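Local structure of CdiI immunity protein (5T87) at residues R10-N13 with A14-D17; L33-A36 with Y37-D41; W44-K47 with R48-V52. The protein probably protects its own cell by binding and neutralising the CdiA toxin used in contact-dependent growth inhibition. All blocks are in the same frame, centred on the assembly; numbering follows the deposited sequence.

Contact 1: R10-N13 with A14-D17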
# COMPACT_ATOMS: atom_id res chain seq x y z
N ARG A 10 -3.87 9.01 12.08
CA ARG A 10 -3.94 7.96 13.10
C ARG A 10 -5.33 7.94 13.74
O ARG A 10 -5.69 8.87 14.46
CB ARG A 10 -2.86 8.17 14.17
CG ARG A 10 -3.17 7.54 15.53
CD ARG A 10 -3.02 6.03 15.56
NE ARG A 10 -3.48 5.45 16.82
CZ ARG A 10 -3.26 4.19 17.19
NH1 ARG A 10 -2.58 3.38 16.40
NH2 ARG A 10 -3.73 3.75 18.35
N ILE A 11 -6.09 6.88 13.47
CA ILE A 11 -7.37 6.63 14.13
C ILE A 11 -7.13 5.72 15.34
O ILE A 11 -6.52 4.64 15.20
CB ILE A 11 -8.39 5.96 13.19
CG1 ILE A 11 -8.77 6.93 12.07
CG2 ILE A 11 -9.64 5.54 13.97
CD1 ILE A 11 -9.34 6.25 10.84
N PRO A 12 -7.63 6.13 16.53
CA PRO A 12 -7.41 5.30 17.71
C PRO A 12 -7.95 3.89 17.50
O PRO A 12 -8.99 3.72 16.86
CB PRO A 12 -8.20 6.01 18.81
CG PRO A 12 -8.26 7.41 18.37
CD PRO A 12 -8.40 7.34 16.88
N ASN A 13 -7.22 2.92 18.04
CA ASN A 13 -7.57 1.50 17.94
C ASN A 13 -9.05 1.25 18.31
O ASN A 13 -9.79 0.60 17.57
CB ASN A 13 -6.63 0.70 18.84
CG ASN A 13 -6.68 -0.80 18.58
OD1 ASN A 13 -7.68 -1.47 18.87
ND2 ASN A 13 -5.58 -1.34 18.06
N ALA A 14 -9.46 1.81 19.44
CA ALA A 14 -10.81 1.62 19.98
C ALA A 14 -11.97 2.03 19.06
O ALA A 14 -13.09 1.57 19.24
CB ALA A 14 -10.93 2.37 21.31
N GLU A 15 -11.72 2.91 18.11
CA GLU A 15 -12.78 3.42 17.23
C GLU A 15 -12.89 2.65 15.91
O GLU A 15 -13.88 2.80 15.19
CB GLU A 15 -12.58 4.92 16.99
CG GLU A 15 -12.62 5.74 18.28
CD GLU A 15 -12.41 7.23 18.09
OE1 GLU A 15 -12.36 7.73 16.93
OE2 GLU A 15 -12.31 7.94 19.12
N ILE A 16 -11.92 1.79 15.63
CA ILE A 16 -11.73 1.21 14.30
C ILE A 16 -12.92 0.33 13.86
O ILE A 16 -13.45 0.50 12.76
CB ILE A 16 -10.41 0.40 14.25
CG1 ILE A 16 -9.20 1.34 14.31
CG2 ILE A 16 -10.32 -0.48 12.99
CD1 ILE A 16 -8.85 2.03 13.00
N ASP A 17 -13.32 -0.60 14.72
CA ASP A 17 -14.38 -1.55 14.37
C ASP A 17 -15.73 -0.88 14.11
O ASP A 17 -16.49 -1.34 13.26
CB ASP A 17 -14.53 -2.62 15.45
CG ASP A 17 -13.33 -3.52 15.55
OD1 ASP A 17 -12.76 -3.89 14.50
OD2 ASP A 17 -12.95 -3.88 16.68
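Ile11 and Ile16 meet across two overlapping beta turns, of type I or close to it, that carry the N-terminal loop into helix 16-22, CG2 of Ile11 lying 3.7 Å from CD1 of Ile16. This contact between branched aliphatic side chains is the chief apolar one across the turns. Ile16 is buried; its CG1 stands anti to the carbonyl carbon (chi1 -69°), and chi2 of -79° then turns CD1 toward Ile11. Its CG1 packs against both carbonyls that accept the turn bonds, 3.5 Å from Pro12 O and 3.4 Å from Asn13 O. The same side chain also touches Ala31 and Ile35 of helix 25-38, a setting that suits a bulky hydrocarbon.

The turns are made by two backbone bonds, each linking residues three apart: Glu15 N to Pro12 O and Ile16 N to Asn13 O, both 3.1 Å long. In each of these tight turns the donor stands well above the carbonyl plane, by a little over 50°. Proline suits position 12 because its ring restrains phi at the entry to the first turn, no turn bond uses its N, and its carbonyl still accepts. Glu15 stretches out beyond CG on the exposed side and crosses the pyrrolidine ring loosely, with OE1 4.0 Å from Pro12 CD.

Further out, polar bonds tie this part of the chain to its neighbours. The backbone N of Ile11 is bound to Ser34 OG, and Arg10 makes a salt bridge with Glu39. Asp17, on the helix, pairs with Arg48. The amide of Asn13 is held from outside the turns, its ND2 bonding to Glu39 OE1.

Contact 2: L33-A36 with Y37-D41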
# COMPACT_ATOMS: atom_id res chain seq x y z
N LEU A 33 -5.95 2.33 6.31
CA LEU A 33 -4.61 2.92 6.29
C LEU A 33 -4.04 3.19 7.68
O LEU A 33 -2.83 3.05 7.87
CB LEU A 33 -4.58 4.18 5.45
CG LEU A 33 -4.58 3.91 3.95
CD1 LEU A 33 -4.89 5.21 3.22
CD2 LEU A 33 -3.25 3.30 3.48
N SER A 34 -4.89 3.56 8.64
CA SER A 34 -4.42 3.74 10.00
C SER A 34 -3.84 2.41 10.55
O SER A 34 -2.79 2.38 11.21
CB SER A 34 -5.55 4.25 10.89
OG SER A 34 -5.02 4.71 12.13
N ILE A 35 -4.55 1.33 10.24
CA ILE A 35 -4.07 -0.02 10.52
C ILE A 35 -2.75 -0.26 9.80
O ILE A 35 -1.78 -0.71 10.41
CB ILE A 35 -5.11 -1.08 10.10
CG1 ILE A 35 -6.29 -1.07 11.08
CG2 ILE A 35 -4.50 -2.47 10.05
CD1 ILE A 35 -7.55 -1.70 10.52
N ALA A 36 -2.72 0.00 8.50
CA ALA A 36 -1.54 -0.32 7.71
C ALA A 36 -0.30 0.39 8.23
O ALA A 36 0.74 -0.25 8.33
CB ALA A 36 -1.76 0.02 6.25
N TYR A 37 -0.42 1.67 8.60
CA TYR A 37 0.73 2.51 8.94
C TYR A 37 1.10 2.52 10.41
O TYR A 37 2.27 2.72 10.74
CB TYR A 37 0.52 3.99 8.47
CG TYR A 37 0.91 4.30 7.04
CD1 TYR A 37 0.66 3.38 6.02
CD2 TYR A 37 1.51 5.53 6.69
CE1 TYR A 37 1.00 3.66 4.71
CE2 TYR A 37 1.84 5.82 5.36
CZ TYR A 37 1.59 4.87 4.38
OH TYR A 37 1.90 5.04 3.05
N TYR A 38 0.12 2.34 11.30
CA TYR A 38 0.33 2.56 12.75
C TYR A 38 0.08 1.39 13.72
O TYR A 38 0.60 1.45 14.82
CB TYR A 38 -0.47 3.79 13.20
CG TYR A 38 -0.28 4.97 12.27
CD1 TYR A 38 0.99 5.52 12.08
CD2 TYR A 38 -1.34 5.51 11.56
CE1 TYR A 38 1.19 6.59 11.22
CE2 TYR A 38 -1.16 6.57 10.69
CZ TYR A 38 0.11 7.11 10.52
OH TYR A 38 0.32 8.18 9.65
N GLU A 39 -0.68 0.35 13.36
CA GLU A 39 -0.91 -0.78 14.30
C GLU A 39 0.20 -1.82 14.20
O GLU A 39 0.69 -2.11 13.11
CB GLU A 39 -2.29 -1.44 14.12
CG GLU A 39 -3.49 -0.50 14.31
CD GLU A 39 -3.65 0.05 15.74
OE1 GLU A 39 -3.28 -0.67 16.70
OE2 GLU A 39 -4.15 1.21 15.89
N ASP A 40 0.61 -2.35 15.35
CA ASP A 40 1.74 -3.28 15.43
C ASP A 40 1.37 -4.73 15.66
O ASP A 40 2.23 -5.58 15.57
CB ASP A 40 2.71 -2.83 16.53
CG ASP A 40 3.53 -1.61 16.13
OD1 ASP A 40 3.59 -1.31 14.92
OD2 ASP A 40 4.11 -0.94 17.02
N ASP A 41 0.11 -4.99 15.96
CA ASP A 41 -0.38 -6.31 16.31
C ASP A 41 -0.87 -6.98 15.01
O ASP A 41 -2.04 -6.84 14.62
CB ASP A 41 -1.52 -6.16 17.33
CG ASP A 41 -2.10 -7.48 17.79
OD1 ASP A 41 -2.03 -8.53 17.11
OD2 ASP A 41 -2.70 -7.46 18.89
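With CG anti to its carbonyl carbon (chi1 -47°), Tyr38 swings its ring back along the helix, and Ser34 has OG anti to the backbone N (chi1 -167°), so the hydroxyl comes up at the edge of that ring, in its plane, 3.8 Å from CD2. Over the centre of one face of the same ring sits CB of Tyr37. The Tyr37 ring itself touches Leu33, CE1 to CD2 at 4.4 Å, and the methyl of Ala36. These contacts ride on the last turn of helix 25-38: Tyr37 N bonds to Leu33 O and Tyr38 N to Ser34 O, both at 2.9 Å, whereas the bond from Glu39 N to Ile35 O is weak, consistent with its place at the helix end. The Glu39 side chain bends at chi2, CG passing 3.9 Å from Ile35 CA; OE2 makes a salt bridge with Arg10 and OE1 accepts a hydrogen bond from Asn13 ND2. Ser34 OG is bound by Ile11 N and Tyr38 OH by Pro8 O; small Ala36 suits a place against Cys69 and His72 of helix 60-76. Leu33 and Tyr37 also pack on His46 of the CdiA toxin chain, and Tyr37 OH makes a weak hydrogen bond to Gly47 O of that chain.

Contact 3: W44-K47 with R48-V52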
# COMPACT_ATOMS: atom_id res chain seq x y z
N TRP A 44 -4.29 -8.99 15.14
CA TRP A 44 -5.42 -8.06 15.27
C TRP A 44 -5.68 -7.29 13.96
O TRP A 44 -6.82 -7.18 13.51
CB TRP A 44 -5.15 -7.09 16.41
CG TRP A 44 -6.28 -6.26 16.80
CD1 TRP A 44 -7.22 -6.53 17.76
CD2 TRP A 44 -6.62 -4.99 16.25
NE1 TRP A 44 -8.13 -5.49 17.83
CE2 TRP A 44 -7.78 -4.53 16.92
CE3 TRP A 44 -6.04 -4.18 15.27
CZ2 TRP A 44 -8.37 -3.31 16.63
CZ3 TRP A 44 -6.63 -2.97 14.97
CH2 TRP A 44 -7.79 -2.55 15.65
N ALA A 45 -4.62 -6.78 13.37
CA ALA A 45 -4.71 -6.00 12.14
C ALA A 45 -5.05 -6.82 10.88
O ALA A 45 -5.85 -6.38 10.06
CB ALA A 45 -3.42 -5.23 11.92
N PHE A 46 -4.42 -7.99 10.74
CA PHE A 46 -4.56 -8.87 9.55
C PHE A 46 -6.00 -9.34 9.46
O PHE A 46 -6.60 -9.28 8.40
CB PHE A 46 -3.58 -10.05 9.66
CG PHE A 46 -3.62 -11.04 8.53
CD1 PHE A 46 -3.54 -10.63 7.21
CD2 PHE A 46 -3.64 -12.41 8.80
CE1 PHE A 46 -3.54 -11.56 6.18
CE2 PHE A 46 -3.66 -13.35 7.76
CZ PHE A 46 -3.59 -12.92 6.46
N LYS A 47 -6.54 -9.78 10.59
CA LYS A 47 -7.96 -10.14 10.74
C LYS A 47 -8.91 -9.09 10.16
O LYS A 47 -9.83 -9.41 9.41
CB LYS A 47 -8.25 -10.37 12.23
CG LYS A 47 -9.71 -10.50 12.62
CD LYS A 47 -9.84 -10.84 14.10
CE LYS A 47 -11.19 -10.36 14.64
NZ LYS A 47 -11.36 -10.48 16.12
N ARG A 48 -8.66 -7.82 10.49
CA ARG A 48 -9.55 -6.74 10.09
C ARG A 48 -9.45 -6.36 8.64
O ARG A 48 -10.48 -6.17 7.97
CB ARG A 48 -9.37 -5.53 10.99
CG ARG A 48 -10.11 -5.71 12.29
CD ARG A 48 -9.52 -4.89 13.42
NE ARG A 48 -10.32 -5.10 14.63
CZ ARG A 48 -10.26 -6.19 15.40
NH1 ARG A 48 -9.41 -7.17 15.14
NH2 ARG A 48 -11.05 -6.27 16.46
N LEU A 49 -8.23 -6.27 8.14
CA LEU A 49 -7.99 -6.06 6.70
C LEU A 49 -8.61 -7.16 5.81
O LEU A 49 -9.20 -6.86 4.76
CB LEU A 49 -6.49 -5.93 6.43
CG LEU A 49 -5.83 -4.69 7.06
CD1 LEU A 49 -4.34 -4.66 6.73
CD2 LEU A 49 -6.49 -3.40 6.61
N LYS A 50 -8.51 -8.41 6.24
CA LYS A 50 -9.10 -9.53 5.51
C LYS A 50 -10.63 -9.45 5.44
O LYS A 50 -11.21 -9.77 4.40
CB LYS A 50 -8.71 -10.86 6.16
CG LYS A 50 -7.25 -11.28 5.95
CD LYS A 50 -7.06 -12.77 6.22
CE LYS A 50 -7.24 -13.12 7.68
NZ LYS A 50 -7.12 -14.58 7.86
N SER A 51 -11.27 -9.06 6.53
CA SER A 51 -12.72 -8.95 6.53
C SER A 51 -13.20 -7.90 5.50
O SER A 51 -14.26 -8.06 4.88
CB SER A 51 -13.26 -8.59 7.92
OG SER A 51 -12.97 -7.24 8.22
N VAL A 52 -12.40 -6.86 5.29
CA VAL A 52 -12.73 -5.85 4.26
C VAL A 52 -12.45 -6.41 2.86
O VAL A 52 -13.31 -6.34 1.98
CB VAL A 52 -11.97 -4.54 4.49
CG1 VAL A 52 -12.23 -3.54 3.35
CG2 VAL A 52 -12.38 -3.94 5.82
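Arg48 lays its guanidinium flat on the indole of Trp44, one helical turn earlier, with the planes only 10° apart and the centres 3.5 Å from each other. This is a stacked cation-pi pair: CZ stands over the five-membered ring, 3.6 Å from its centroid, while CD of Arg48 makes a CH-pi contact over the six-membered ring. Trp44, with CG anti to the backbone N (chi1 -170°), and the arginine chain, extended from CG to NE, bring the groups over each other, and chi4 of 76° turns the guanidinium flat onto the indole. A second CH-pi contact joins Phe46 and Lys50. CD of Lys50 lies over one face of the phenyl ring, 3.8 Å from its centroid, and the chain then bends at chi3, taking CE across the ring toward CE2. A long lysine suits this place because its methylenes can cover an aromatic face while the ammonium comes to the rim of the ring, near CE2.

Among the hydrogen bonds, Arg48 NH1 reaches the Trp44 carbonyl O at 3.1 Å and helps to fix the rotation of the guanidinium over the indole; NE meanwhile forms a salt bridge with Asp17. Ser51 OG turns back to the carbonyl O of Arg48, 2.7 Å away. In the backbone, Leu49 N to Ala45 O is nearly straight, and Lys50 N to Phe46 O and Ser51 N to Lys47 O continue the pattern.

Among charges, Lys47 NZ comes within 4.0 Å of Arg48 NH1, a proximity that Asp17 probably eases. Leu49 and Ala45 face inward, against helices 25-38 and 60-76. Trp44-Arg48 and Phe46-Lys50 are i to i+4 side-chain pairings of an amphipathic alpha-helix, here helix 42-53 of a mainly helical fold.

How the contacts relate
Contact 1 lies at the surface, contact 2 is buried and contact 3 is partly buried, and their chemistry follows suit. The first is a pair of turns entering a helix, the second the C-terminal end of helix 25-38, the third a regular stretch inside helix 42-53 with stacking along its flank. Contact 1 is joined to each of the others by charged and polar side chains, and it also packs on Trp44 of contact 3. Contacts 2 and 3 meet mainly through hydrocarbon, Ile35 lying on Ala45 and Leu49, with Glu39 CG on Trp44. Among the three, contact 2 alone reaches the toxin chain.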